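Local coordinates for ferrous iron transport protein B (Legionella pneumophila, PDB 3IBY) that probably transports ferrous iron across the bacterial inner membrane in a GTP-driven manner, this piece being its cytosolic part with the GTP-binding G domain, at residues 89-94 with 115-120; 15-20 with 144-149; 54-59 with 72-77; 7-12 with 97-102; 85-90 with 107-112. All blocks are in the same frame, centred on the assembly; numbering follows the deposited sequence.

Contact 1: 89-94 with 115-120; sequences NVIDAC and VALNMM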
# COMPACT_ATOMS: atom_id res chain seq x y z
N ASN A 89 3.12 5.40 -1.57
CA ASN A 89 2.18 5.18 -0.50
C ASN A 89 2.20 6.45 0.34
O ASN A 89 3.19 6.80 0.98
CB ASN A 89 2.63 3.95 0.27
CG ASN A 89 1.82 3.66 1.49
OD1 ASN A 89 0.66 4.12 1.62
ND2 ASN A 89 2.40 2.90 2.41
N VAL A 90 1.08 7.18 0.29
CA VAL A 90 0.88 8.37 1.13
C VAL A 90 0.28 8.01 2.46
O VAL A 90 -0.82 7.49 2.54
CB VAL A 90 -0.13 9.38 0.57
CG1 VAL A 90 0.22 10.77 1.08
CG2 VAL A 90 -0.14 9.33 -0.88
N ILE A 91 1.00 8.40 3.50
CA ILE A 91 0.61 8.16 4.87
C ILE A 91 0.32 9.46 5.53
O ILE A 91 1.01 10.44 5.28
CB ILE A 91 1.77 7.52 5.60
CG1 ILE A 91 1.97 6.13 5.06
CG2 ILE A 91 1.51 7.44 7.09
CD1 ILE A 91 3.01 5.37 5.77
N ASP A 92 -0.68 9.46 6.41
CA ASP A 92 -0.99 10.59 7.29
C ASP A 92 -0.25 10.39 8.61
O ASP A 92 -0.58 9.48 9.34
CB ASP A 92 -2.51 10.69 7.54
CG ASP A 92 -2.90 11.92 8.42
OD1 ASP A 92 -1.97 12.53 8.97
OD2 ASP A 92 -4.11 12.27 8.56
N ALA A 93 0.70 11.27 8.93
CA ALA A 93 1.51 11.15 10.18
C ALA A 93 0.66 11.06 11.43
O ALA A 93 1.05 10.48 12.44
CB ALA A 93 2.49 12.29 10.28
N CYS A 94 -0.52 11.60 11.37
CA CYS A 94 -1.35 11.65 12.53
C CYS A 94 -2.09 10.33 12.77
O CYS A 94 -2.78 10.18 13.78
CB CYS A 94 -2.40 12.77 12.38
SG CYS A 94 -1.73 14.43 12.03
N VAL A 115 7.40 5.76 0.73
CA VAL A 115 6.38 6.31 1.61
C VAL A 115 6.53 7.82 1.65
O VAL A 115 7.65 8.33 1.80
CB VAL A 115 6.48 5.75 3.00
CG1 VAL A 115 5.51 6.46 3.92
CG2 VAL A 115 6.15 4.30 2.95
N ALA A 116 5.41 8.50 1.44
CA ALA A 116 5.29 9.98 1.55
C ALA A 116 4.57 10.23 2.86
O ALA A 116 3.41 9.88 2.98
CB ALA A 116 4.46 10.53 0.43
N LEU A 117 5.27 10.78 3.85
CA LEU A 117 4.76 10.84 5.23
C LEU A 117 4.24 12.24 5.37
O LEU A 117 4.99 13.18 5.58
CB LEU A 117 5.89 10.56 6.20
CG LEU A 117 5.71 9.88 7.57
CD1 LEU A 117 6.61 10.63 8.52
CD2 LEU A 117 4.27 9.85 8.07
N ASN A 118 2.95 12.37 5.14
CA ASN A 118 2.32 13.67 4.97
C ASN A 118 1.83 14.22 6.33
O ASN A 118 1.87 13.53 7.33
CB ASN A 118 1.18 13.52 3.94
CG ASN A 118 0.66 14.84 3.40
OD1 ASN A 118 1.29 15.91 3.55
ND2 ASN A 118 -0.52 14.79 2.77
N MET A 119 1.47 15.50 6.35
CA MET A 119 0.82 16.16 7.49
C MET A 119 1.74 16.26 8.68
O MET A 119 1.32 16.19 9.85
CB MET A 119 -0.45 15.44 7.86
CG MET A 119 -1.37 15.14 6.70
SD MET A 119 -2.07 16.62 5.98
CE MET A 119 -3.64 15.98 5.36
N MET A 120 3.01 16.45 8.37
CA MET A 120 4.00 16.56 9.41
C MET A 120 3.73 17.79 10.31
O MET A 120 4.14 17.81 11.51
CB MET A 120 5.41 16.65 8.81
CG MET A 120 5.88 15.44 8.07
SD MET A 120 5.95 14.02 9.13
CE MET A 120 7.34 14.34 10.23
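In the beta-alpha-beta unit of the G domain, strands 86-92 and 113-118 lie parallel as neighbours, Asn89 facing Val115 and Asp92 facing Asn118. The axes of segments 89-92 and 115-118 come within 4.6 Å, at 25°, the usual twist of a sheet. Ile91, Ala116 and Asn118 each bond through both N and O: Ala116 N gives to Asn89 O, Ile91 N to Ala116 O, Asn118 N to Ile91 O at 2.7 Å, and Ala93 N continues the series to Asn118 O at 3.0 Å. On the face of Ile91, Val115 and Leu117, Ile91 packs on Leu96 and Leu100 of helix 96-106, and Val115 and Leu117 on Val143. With chi1 at -69°, Ile91 spreads its two branches along the neighbouring strand: CD1 meets Val115 CG1 at 3.3 Å, and CG2 meets Leu117 CD2 at 3.8 Å. The same Leu117 CD2 touches Ala93 CB at 3.7 Å, where the short methyl of Ala93 lets the leucine come in close. Asp92 closes an Asx turn, its OD1 accepting from Cys94 N at 3.0 Å from above the carboxylate plane, while Met119 CB passes the same OD1 at 3.5 Å. On the face of Asp92, Asn118 reaches across to neighbouring loops, its ND2 bonded to Cys12 O and its OD1 to Ala148 N, so both ends of the amide are held. Strand ends carrying such an asparagine are typical of the guanine-recognition (NKxD-like) motif of P-loop GTPases, matching the predicted GTP site.

Contact 2: 15-20 with 144-149; sequences TTLFNA and IPIQAH
Ala148 CB presses on the side of helix 14-22, lying 3.8 Å from Leu17 CA and 3.8 Å from Thr16 CG2. A methyl group is small enough to let the loop backbone come close, the Leu17 and Ala148 CA atoms being 5.0 Å apart. Next to it, Thr16 uses its methyl rather than its hydroxyl: CG2 points away from the backbone N and reaches His149 N at 3.4 Å, with OG1 on another branch. Deeper in, Leu17 stretches toward the sheet (chi1 179°), and its forked end straddles the tip of Ile146, CD1 standing 4.0 Å and CD2 4.1 Å from Ile146 CD1. The two side chains meet at about a right angle, and Ile154 and Leu157 of helix 154-162 also pack on Leu17. The loop's polar ties go to other residues: Ala148 N bonds to Asn118 OD1, and His149 NE2 to Asp121 OD2. Residues 147-149 are predicted to bind GTP, consistent with the G5 loop of the GTPase family. No hydrogen bond joins the helix to this loop, so the contact rests on nonpolar packing, which fixes spacing more than direction and leaves the loop's polar groups to their partners around the nucleotide site.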
# COMPACT_ATOMS: atom_id res chain seq x y z
N THR A 15 -4.93 13.63 -2.54
CA THR A 15 -5.27 14.45 -3.67
C THR A 15 -4.40 15.68 -3.71
O THR A 15 -3.94 16.08 -4.76
CB THR A 15 -6.73 14.87 -3.59
OG1 THR A 15 -7.54 13.73 -3.85
CG2 THR A 15 -7.08 15.96 -4.59
N THR A 16 -4.18 16.28 -2.56
CA THR A 16 -3.26 17.40 -2.47
C THR A 16 -1.87 17.00 -2.97
O THR A 16 -1.25 17.78 -3.67
CB THR A 16 -3.23 17.92 -1.04
OG1 THR A 16 -4.56 18.29 -0.69
CG2 THR A 16 -2.31 19.14 -0.86
N LEU A 17 -1.39 15.81 -2.64
CA LEU A 17 -0.04 15.40 -3.14
C LEU A 17 -0.08 15.23 -4.63
O LEU A 17 0.82 15.65 -5.36
CB LEU A 17 0.45 14.13 -2.48
CG LEU A 17 1.82 13.71 -3.04
CD1 LEU A 17 2.88 14.81 -2.96
CD2 LEU A 17 2.24 12.48 -2.29
N PHE A 18 -1.17 14.63 -5.09
CA PHE A 18 -1.43 14.50 -6.49
C PHE A 18 -1.33 15.82 -7.17
O PHE A 18 -0.76 15.89 -8.24
CB PHE A 18 -2.80 13.94 -6.74
CG PHE A 18 -3.07 13.70 -8.19
CD1 PHE A 18 -2.45 12.63 -8.85
CD2 PHE A 18 -3.87 14.57 -8.91
CE1 PHE A 18 -2.68 12.38 -10.21
CE2 PHE A 18 -4.12 14.36 -10.30
CZ PHE A 18 -3.54 13.26 -10.95
N ASN A 19 -1.92 16.85 -6.58
CA ASN A 19 -1.92 18.17 -7.22
C ASN A 19 -0.52 18.80 -7.19
O ASN A 19 -0.08 19.47 -8.14
CB ASN A 19 -2.90 19.12 -6.54
CG ASN A 19 -4.34 18.73 -6.72
OD1 ASN A 19 -4.72 18.08 -7.68
ND2 ASN A 19 -5.16 19.15 -5.78
N ALA A 20 0.17 18.56 -6.09
CA ALA A 20 1.46 19.10 -5.88
C ALA A 20 2.42 18.53 -6.95
O ALA A 20 3.22 19.26 -7.55
CB ALA A 20 1.91 18.76 -4.49
N ILE A 144 9.64 9.52 3.26
CA ILE A 144 9.96 10.89 2.88
C ILE A 144 8.93 11.79 3.52
O ILE A 144 7.76 11.78 3.11
CB ILE A 144 9.97 11.11 1.34
CG1 ILE A 144 11.03 10.20 0.64
CG2 ILE A 144 10.18 12.60 1.00
CD1 ILE A 144 12.51 10.56 0.87
N PRO A 145 9.34 12.53 4.54
CA PRO A 145 8.47 13.47 5.23
C PRO A 145 8.12 14.66 4.34
O PRO A 145 9.03 15.24 3.74
CB PRO A 145 9.32 13.96 6.39
CG PRO A 145 10.46 13.02 6.50
CD PRO A 145 10.64 12.36 5.21
N ILE A 146 6.83 14.99 4.27
CA ILE A 146 6.32 16.12 3.45
C ILE A 146 5.17 16.92 4.09
O ILE A 146 4.62 16.57 5.14
CB ILE A 146 5.81 15.62 2.07
CG1 ILE A 146 4.57 14.70 2.23
CG2 ILE A 146 6.92 14.89 1.31
CD1 ILE A 146 3.77 14.50 0.96
N GLN A 147 4.82 18.03 3.43
CA GLN A 147 3.59 18.78 3.70
C GLN A 147 3.05 19.21 2.35
O GLN A 147 3.46 20.23 1.78
CB GLN A 147 3.84 19.99 4.58
CG GLN A 147 4.53 19.71 5.89
CD GLN A 147 4.89 20.98 6.63
OE1 GLN A 147 5.90 21.05 7.29
NE2 GLN A 147 4.07 21.99 6.48
N ALA A 148 2.19 18.37 1.80
CA ALA A 148 1.83 18.45 0.42
C ALA A 148 1.15 19.78 0.23
O ALA A 148 1.41 20.49 -0.74
CB ALA A 148 0.91 17.30 0.05
N HIS A 149 0.26 20.10 1.16
CA HIS A 149 -0.49 21.38 1.13
C HIS A 149 0.40 22.63 1.07
O HIS A 149 -0.05 23.70 0.70
CB HIS A 149 -1.50 21.46 2.31
CG HIS A 149 -0.90 21.19 3.66
ND1 HIS A 149 -0.20 20.05 3.95
CD2 HIS A 149 -0.91 21.93 4.80
CE1 HIS A 149 0.21 20.09 5.20
NE2 HIS A 149 -0.19 21.23 5.74

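Contact 3: 54-59 with 72-77; sequences DLPGVY and EQIAAQ
Ala75 is the small bump at the centre of this interface: its CB fits a hollow of the 54-59 loop bounded by Val58 CG1 at 3.5 Å, Pro56 O at 3.6 Å and, farther off, Leu55 CD1 at 4.2 Å. A methyl side chain suits the place, because the loop passes close over the helix, with Leu55 and Ala75 CA atoms 5.6 Å apart. The fit is reciprocal. Val58 lowers CG1 into the groove between Glu72 and Ala75, one turn apart on the helix, and this methyl stands 3.8 Å from Glu72 CA; its chi1 of -53° sets CG1 opposite the carbonyl carbon and directs it there. Glu72 runs extended alongside Val58, its aliphatic CG 3.9 Å from Val58 CB, so that the carboxylate is carried beyond the nonpolar patch toward the backbone of Tyr59, with OE2 in a weak hydrogen bond with Ser69 OG. Beside Ala75, the ring of Pro56 meets Ile74 at about a right angle, CD against Ile74 CG2 at 4.1 Å. Leu55 lies over the helix backbone itself, CD1 4.0 Å from Ala75 CA. Meanwhile, the polar groups of the loop look toward the P-loop: Asp54 OD1 forms a salt bridge with Lys14 NZ, which also bonds to Leu55 O. A DxPG loop leaving a strand and folding back on the following helix is typical of the G3 motif and the start of switch II in GTPases, consistent with the predicted GTP contacts of residues 54-57.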
# COMPACT_ATOMS: atom_id res chain seq x y z
N ASP A 54 -3.84 8.11 -9.77
CA ASP A 54 -4.38 8.19 -8.44
C ASP A 54 -5.34 7.04 -8.18
O ASP A 54 -6.27 6.85 -8.96
CB ASP A 54 -5.16 9.47 -8.24
CG ASP A 54 -5.44 9.73 -6.80
OD1 ASP A 54 -4.73 9.18 -5.90
OD2 ASP A 54 -6.34 10.55 -6.57
N LEU A 55 -5.15 6.32 -7.06
CA LEU A 55 -6.14 5.31 -6.65
C LEU A 55 -6.96 5.81 -5.54
O LEU A 55 -6.45 6.48 -4.70
CB LEU A 55 -5.49 4.03 -6.18
CG LEU A 55 -4.65 3.35 -7.23
CD1 LEU A 55 -4.42 2.00 -6.70
CD2 LEU A 55 -5.35 3.36 -8.66
N PRO A 56 -8.24 5.44 -5.51
CA PRO A 56 -9.12 5.86 -4.48
C PRO A 56 -8.67 5.22 -3.23
O PRO A 56 -8.25 4.08 -3.27
CB PRO A 56 -10.47 5.27 -4.90
CG PRO A 56 -10.37 5.00 -6.29
CD PRO A 56 -8.95 4.54 -6.42
N GLY A 57 -8.72 5.98 -2.14
CA GLY A 57 -8.26 5.53 -0.86
C GLY A 57 -9.09 4.39 -0.30
O GLY A 57 -10.26 4.28 -0.59
N VAL A 58 -8.43 3.55 0.51
CA VAL A 58 -8.96 2.34 1.03
C VAL A 58 -8.13 2.11 2.26
O VAL A 58 -6.93 2.43 2.26
CB VAL A 58 -8.65 1.17 0.08
CG1 VAL A 58 -9.12 1.50 -1.34
CG2 VAL A 58 -7.19 0.91 0.02
N TYR A 59 -8.75 1.58 3.31
CA TYR A 59 -8.04 1.15 4.49
C TYR A 59 -7.22 -0.14 4.22
O TYR A 59 -6.11 -0.34 4.76
CB TYR A 59 -9.06 0.87 5.61
CG TYR A 59 -8.53 -0.00 6.72
CD1 TYR A 59 -7.59 0.48 7.62
CD2 TYR A 59 -8.95 -1.33 6.87
CE1 TYR A 59 -7.10 -0.30 8.65
CE2 TYR A 59 -8.46 -2.13 7.88
CZ TYR A 59 -7.53 -1.61 8.77
OH TYR A 59 -7.00 -2.38 9.80
N GLU A 72 -13.44 0.97 -3.15
CA GLU A 72 -12.48 0.12 -2.43
C GLU A 72 -12.02 -1.02 -3.33
O GLU A 72 -10.91 -1.57 -3.17
CB GLU A 72 -13.03 -0.44 -1.12
CG GLU A 72 -11.90 -0.97 -0.19
CD GLU A 72 -12.29 -1.00 1.32
OE1 GLU A 72 -11.43 -0.63 2.20
OE2 GLU A 72 -13.46 -1.41 1.62
N GLN A 73 -12.89 -1.32 -4.28
CA GLN A 73 -12.71 -2.38 -5.23
C GLN A 73 -11.71 -2.01 -6.30
O GLN A 73 -10.91 -2.84 -6.69
CB GLN A 73 -14.05 -2.68 -5.89
CG GLN A 73 -14.20 -4.08 -6.41
CD GLN A 73 -15.66 -4.43 -6.76
OE1 GLN A 73 -16.61 -3.86 -6.20
NE2 GLN A 73 -15.83 -5.40 -7.70
N ILE A 74 -11.78 -0.78 -6.80
CA ILE A 74 -10.92 -0.36 -7.90
C ILE A 74 -9.44 -0.44 -7.53
O ILE A 74 -8.63 -0.87 -8.31
CB ILE A 74 -11.28 1.05 -8.34
CG1 ILE A 74 -12.51 0.98 -9.20
CG2 ILE A 74 -10.15 1.75 -9.13
CD1 ILE A 74 -13.23 2.28 -9.27
N ALA A 75 -9.12 -0.04 -6.31
CA ALA A 75 -7.76 -0.02 -5.84
C ALA A 75 -7.20 -1.44 -5.67
O ALA A 75 -6.07 -1.75 -6.06
CB ALA A 75 -7.72 0.74 -4.51
N ALA A 76 -8.03 -2.27 -5.05
CA ALA A 76 -7.80 -3.68 -4.92
C ALA A 76 -7.43 -4.34 -6.24
O ALA A 76 -6.48 -5.12 -6.28
CB ALA A 76 -9.03 -4.33 -4.34
N GLN A 77 -8.14 -4.02 -7.33
CA GLN A 77 -7.81 -4.62 -8.61
C GLN A 77 -6.78 -3.88 -9.46
O GLN A 77 -6.18 -4.50 -10.34
CB GLN A 77 -9.05 -4.99 -9.44
CG GLN A 77 -9.91 -3.87 -9.94
CD GLN A 77 -11.40 -4.25 -9.89
OE1 GLN A 77 -12.24 -3.45 -9.46
NE2 GLN A 77 -11.73 -5.48 -10.30

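Contact 4: 7-12 with 97-102; sequences IGNPNC and ERHLYL
Asn9, in the P-loop (Walker A, G1) that follows strand 3-8, lays its side chain over one face of the His99 ring. Its CB makes a CH-pi contact 3.6 Å from the ring centroid, only 18° off the ring normal, and its amide continues the stack at 27° to the ring plane. The flat amide and imidazole suit each other because they can lie face over face. Cys12 CB meets the same ring at its edge, 3.7 Å from His99 NE2. Arg98, its chain extended from CG to NE, brings its guanidinium up to the Asn9 amide, the two planes being 71° apart. Toward strand 3-8, Leu102 sends CD2 across the backbone of Gly8 to 3.3 Å from Gly8 C; with no side chain, Gly8 leaves its place to Cys12 SG, which lies close by. In the next shell, Gly8 bonds through its backbone to Val58 and Cys12 O accepts from Asn118 ND2, tying the predicted GTP-binding loop to neighbouring motifs; separately, Tyr101 stacks on Tyr59, joining helix 96-106 to the 54-59 loop. Near the end of strand 3-8, Leu102 CD2 reaches Ile7 CG2 at 3.9 Å, while at the solvent side Pro10 CD lies in the guanidinium plane of Arg98, 4.0 Å from NH2.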
# COMPACT_ATOMS: atom_id res chain seq x y z
N ILE A 7 -1.31 5.73 -3.71
CA ILE A 7 -2.20 4.93 -2.86
C ILE A 7 -2.16 5.37 -1.41
O ILE A 7 -1.09 5.66 -0.86
CB ILE A 7 -1.77 3.43 -2.84
CG1 ILE A 7 -1.28 3.01 -4.22
CG2 ILE A 7 -2.91 2.56 -2.35
CD1 ILE A 7 -1.29 1.51 -4.46
N GLY A 8 -3.32 5.35 -0.76
CA GLY A 8 -3.39 5.51 0.70
C GLY A 8 -4.77 5.25 1.28
O GLY A 8 -5.66 4.71 0.62
N ASN A 9 -4.93 5.58 2.54
CA ASN A 9 -6.22 5.65 3.17
C ASN A 9 -6.91 6.90 2.63
O ASN A 9 -6.25 7.78 2.15
CB ASN A 9 -6.03 5.77 4.67
CG ASN A 9 -5.71 4.47 5.32
OD1 ASN A 9 -4.92 3.70 4.84
ND2 ASN A 9 -6.34 4.22 6.45
N PRO A 10 -8.25 6.99 2.77
CA PRO A 10 -9.04 8.19 2.46
C PRO A 10 -8.57 9.39 3.23
O PRO A 10 -7.98 9.24 4.28
CB PRO A 10 -10.44 7.84 2.97
CG PRO A 10 -10.48 6.39 3.06
CD PRO A 10 -9.08 5.99 3.46
N ASN A 11 -8.81 10.59 2.71
CA ASN A 11 -8.58 11.82 3.50
C ASN A 11 -7.16 11.92 4.12
O ASN A 11 -7.02 12.39 5.27
CB ASN A 11 -9.65 11.97 4.62
CG ASN A 11 -11.09 12.21 4.08
OD1 ASN A 11 -11.30 12.77 3.00
ND2 ASN A 11 -12.08 11.81 4.86
N CYS A 12 -6.13 11.51 3.36
CA CYS A 12 -4.74 11.65 3.86
C CYS A 12 -3.92 12.75 3.15
O CYS A 12 -2.68 12.77 3.28
CB CYS A 12 -3.98 10.31 3.86
SG CYS A 12 -3.49 9.68 2.26
N GLU A 97 -0.55 4.29 12.74
CA GLU A 97 -0.84 2.89 12.96
C GLU A 97 -1.93 2.35 12.04
O GLU A 97 -1.82 1.21 11.51
CB GLU A 97 -1.21 2.65 14.40
CG GLU A 97 -1.24 1.18 14.73
CD GLU A 97 -1.26 0.92 16.23
OE1 GLU A 97 -1.34 -0.27 16.62
OE2 GLU A 97 -1.22 1.89 17.00
N ARG A 98 -2.99 3.15 11.83
CA ARG A 98 -4.05 2.70 10.91
C ARG A 98 -3.48 2.65 9.50
O ARG A 98 -3.63 1.65 8.78
CB ARG A 98 -5.29 3.59 10.96
CG ARG A 98 -6.28 3.32 9.84
CD ARG A 98 -7.68 4.03 10.01
NE ARG A 98 -8.25 4.27 8.67
CZ ARG A 98 -9.50 4.00 8.25
NH1 ARG A 98 -10.45 3.56 9.06
NH2 ARG A 98 -9.80 4.24 6.98
N HIS A 99 -2.75 3.70 9.13
CA HIS A 99 -2.37 3.90 7.74
C HIS A 99 -1.37 2.88 7.27
O HIS A 99 -1.33 2.57 6.09
CB HIS A 99 -1.87 5.31 7.51
CG HIS A 99 -2.96 6.31 7.32
ND1 HIS A 99 -4.18 6.21 7.95
CD2 HIS A 99 -3.01 7.44 6.57
CE1 HIS A 99 -4.94 7.24 7.60
NE2 HIS A 99 -4.25 7.99 6.76
N LEU A 100 -0.58 2.33 8.18
CA LEU A 100 0.39 1.30 7.84
C LEU A 100 -0.25 -0.09 7.62
O LEU A 100 0.43 -1.05 7.23
CB LEU A 100 1.40 1.18 8.95
CG LEU A 100 2.39 2.32 9.00
CD1 LEU A 100 3.23 2.20 10.26
CD2 LEU A 100 3.25 2.29 7.76
N TYR A 101 -1.53 -0.24 7.92
CA TYR A 101 -2.13 -1.52 7.62
C TYR A 101 -2.03 -1.70 6.12
O TYR A 101 -1.52 -2.71 5.66
CB TYR A 101 -3.57 -1.57 8.10
CG TYR A 101 -4.18 -2.94 8.16
CD1 TYR A 101 -4.12 -3.68 9.31
CD2 TYR A 101 -4.84 -3.48 7.05
CE1 TYR A 101 -4.71 -4.94 9.38
CE2 TYR A 101 -5.41 -4.73 7.11
CZ TYR A 101 -5.35 -5.45 8.29
OH TYR A 101 -5.95 -6.69 8.38
N LEU A 102 -2.47 -0.69 5.39
CA LEU A 102 -2.43 -0.72 3.93
C LEU A 102 -1.04 -0.90 3.39
O LEU A 102 -0.83 -1.59 2.39
CB LEU A 102 -2.99 0.56 3.36
CG LEU A 102 -2.89 0.78 1.86
CD1 LEU A 102 -3.62 -0.34 1.14
CD2 LEU A 102 -3.47 2.19 1.54

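Contact 5: 85-90 with 107-112; sequences DCIINV and FELGKP
Pro112 packs its ring against the start of strand 86-92, and its ring carbons meet two neighbours, Cys86 CB and Asp85 O. CB lies 3.7 Å from Cys86 CB; CG, next along, comes to 3.3 Å from Asp85 O, and CD, where the ring returns to N, is likewise 3.3 Å from that oxygen. The ring thus rests against one peptide carbonyl and the neighbouring CB. Proline suits the spot, being compact and rigid and bringing no N-H of its own, while its carbonyl still serves the sheet: Ile87 N bonds to Pro112 O at 2.7 Å, with an N-H...O angle of 160°. Past this bond, Ile87 reaches the turn with CD1, which meets Leu109 CD1 at 3.8 Å, the two side chains crossing at about a right angle. Between Leu109 and Lys111 the chain bends at Gly110, whose positive phi of 72° suits a residue lacking a side chain. Lys111 carries its amine back toward Tyr84, bonding to Tyr84 O and making a cation-pi contact with its ring; Asp85 OD1 stays 5.4 Å from Lys111 NZ, and Asp85 OD2 bonds to His3 N. The turn closes the crossover from helix 96-106 into strand 113-118. Chemically, one backbone bond sets the register, nonpolar carbons fill in on both sides of it, and the charged groups take partners outside the contact, their mutual attraction probably being modest.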
# COMPACT_ATOMS: atom_id res chain seq x y z
N ASP A 85 5.42 0.83 -12.35
CA ASP A 85 6.80 0.59 -12.00
C ASP A 85 7.00 0.76 -10.51
O ASP A 85 7.86 0.10 -9.94
CB ASP A 85 7.74 1.53 -12.76
CG ASP A 85 7.62 1.37 -14.26
OD1 ASP A 85 7.84 0.22 -14.72
OD2 ASP A 85 7.28 2.37 -14.95
N CYS A 86 6.24 1.65 -9.89
CA CYS A 86 6.37 1.78 -8.42
C CYS A 86 5.13 2.37 -7.76
O CYS A 86 4.23 2.86 -8.46
CB CYS A 86 7.56 2.66 -8.10
SG CYS A 86 7.32 4.21 -8.89
N ILE A 87 5.08 2.31 -6.42
CA ILE A 87 3.97 2.90 -5.64
C ILE A 87 4.46 3.99 -4.72
O ILE A 87 5.50 3.85 -4.06
CB ILE A 87 3.24 1.87 -4.78
CG1 ILE A 87 2.56 0.82 -5.65
CG2 ILE A 87 2.20 2.52 -3.89
CD1 ILE A 87 2.60 -0.61 -5.00
N ILE A 88 3.68 5.05 -4.67
CA ILE A 88 3.86 6.11 -3.72
C ILE A 88 2.75 5.96 -2.71
O ILE A 88 1.55 6.29 -2.96
CB ILE A 88 3.77 7.52 -4.34
CG1 ILE A 88 4.83 7.71 -5.42
CG2 ILE A 88 3.99 8.57 -3.28
CD1 ILE A 88 4.61 9.00 -6.23
N ASN A 89 3.12 5.40 -1.57
CA ASN A 89 2.18 5.18 -0.50
C ASN A 89 2.20 6.45 0.34
O ASN A 89 3.19 6.80 0.98
CB ASN A 89 2.63 3.95 0.27
CG ASN A 89 1.82 3.66 1.49
OD1 ASN A 89 0.66 4.12 1.62
ND2 ASN A 89 2.40 2.90 2.41
N VAL A 90 1.08 7.18 0.29
CA VAL A 90 0.88 8.37 1.13
C VAL A 90 0.28 8.01 2.46
O VAL A 90 -0.82 7.49 2.54
CB VAL A 90 -0.13 9.38 0.57
CG1 VAL A 90 0.22 10.77 1.08
CG2 VAL A 90 -0.14 9.33 -0.88
N PHE A 107 3.51 -3.78 0.42
CA PHE A 107 4.82 -4.46 0.46
C PHE A 107 4.77 -5.92 0.07
O PHE A 107 5.80 -6.49 -0.22
CB PHE A 107 5.38 -4.50 1.89
CG PHE A 107 5.90 -3.19 2.39
CD1 PHE A 107 5.73 -2.00 1.67
CD2 PHE A 107 6.54 -3.13 3.62
CE1 PHE A 107 6.22 -0.84 2.14
CE2 PHE A 107 7.00 -1.92 4.11
CZ PHE A 107 6.84 -0.79 3.35
N GLU A 108 3.60 -6.55 0.12
CA GLU A 108 3.46 -7.94 -0.28
C GLU A 108 3.25 -8.07 -1.80
O GLU A 108 3.11 -9.17 -2.28
CB GLU A 108 2.27 -8.59 0.47
CG GLU A 108 2.21 -8.29 2.00
CD GLU A 108 1.15 -9.09 2.76
OE1 GLU A 108 0.12 -9.47 2.20
OE2 GLU A 108 1.35 -9.36 3.97
N LEU A 109 3.19 -6.96 -2.54
CA LEU A 109 3.17 -7.03 -4.02
C LEU A 109 4.55 -7.31 -4.66
O LEU A 109 4.66 -7.77 -5.78
CB LEU A 109 2.61 -5.73 -4.61
CG LEU A 109 1.14 -5.45 -4.33
CD1 LEU A 109 0.83 -3.95 -4.41
CD2 LEU A 109 0.23 -6.25 -5.26
N GLY A 110 5.62 -6.99 -3.96
CA GLY A 110 6.94 -7.12 -4.57
C GLY A 110 7.21 -6.06 -5.62
O GLY A 110 8.09 -6.23 -6.45
N LYS A 111 6.49 -4.98 -5.57
CA LYS A 111 6.71 -3.88 -6.46
C LYS A 111 7.32 -2.81 -5.55
O LYS A 111 6.99 -2.78 -4.36
CB LYS A 111 5.34 -3.41 -7.03
CG LYS A 111 5.31 -3.20 -8.55
CD LYS A 111 4.57 -4.29 -9.28
CE LYS A 111 4.70 -4.15 -10.78
NZ LYS A 111 5.95 -3.42 -11.17
N PRO A 112 8.18 -1.93 -6.10
CA PRO A 112 8.79 -0.80 -5.36
C PRO A 112 7.81 0.16 -4.69
O PRO A 112 6.84 0.57 -5.32
CB PRO A 112 9.53 -0.00 -6.45
CG PRO A 112 9.81 -0.99 -7.54
CD PRO A 112 8.65 -2.00 -7.49

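All five contacts belong to the G domain, and four of them reach its central sheet, contact 3 lying in the loop after strand 48-54. Contacts 1 and 5 share strand 86-92, one at its C-terminal and one at its N-terminal end, centres 15 Å apart. Contact 4 joins the neighbouring strand 3-8 to helix 96-106. Contact 2 joins helix 14-22 to the loop after strand 143-145, the neighbour of 113-118; contacts 1, 3 and 5 fall between its segments in sequence. The centres of contacts 1 and 2 are 9 Å apart, as are those of contacts 1 and 4. Contact 3 touches contact 4 through Val58 N and Gly8 O. Contacts 1 to 4 gather the predicted GTP-binding loops at the C-terminal ends of the parallel strands, contact 5 lying toward the opposite end.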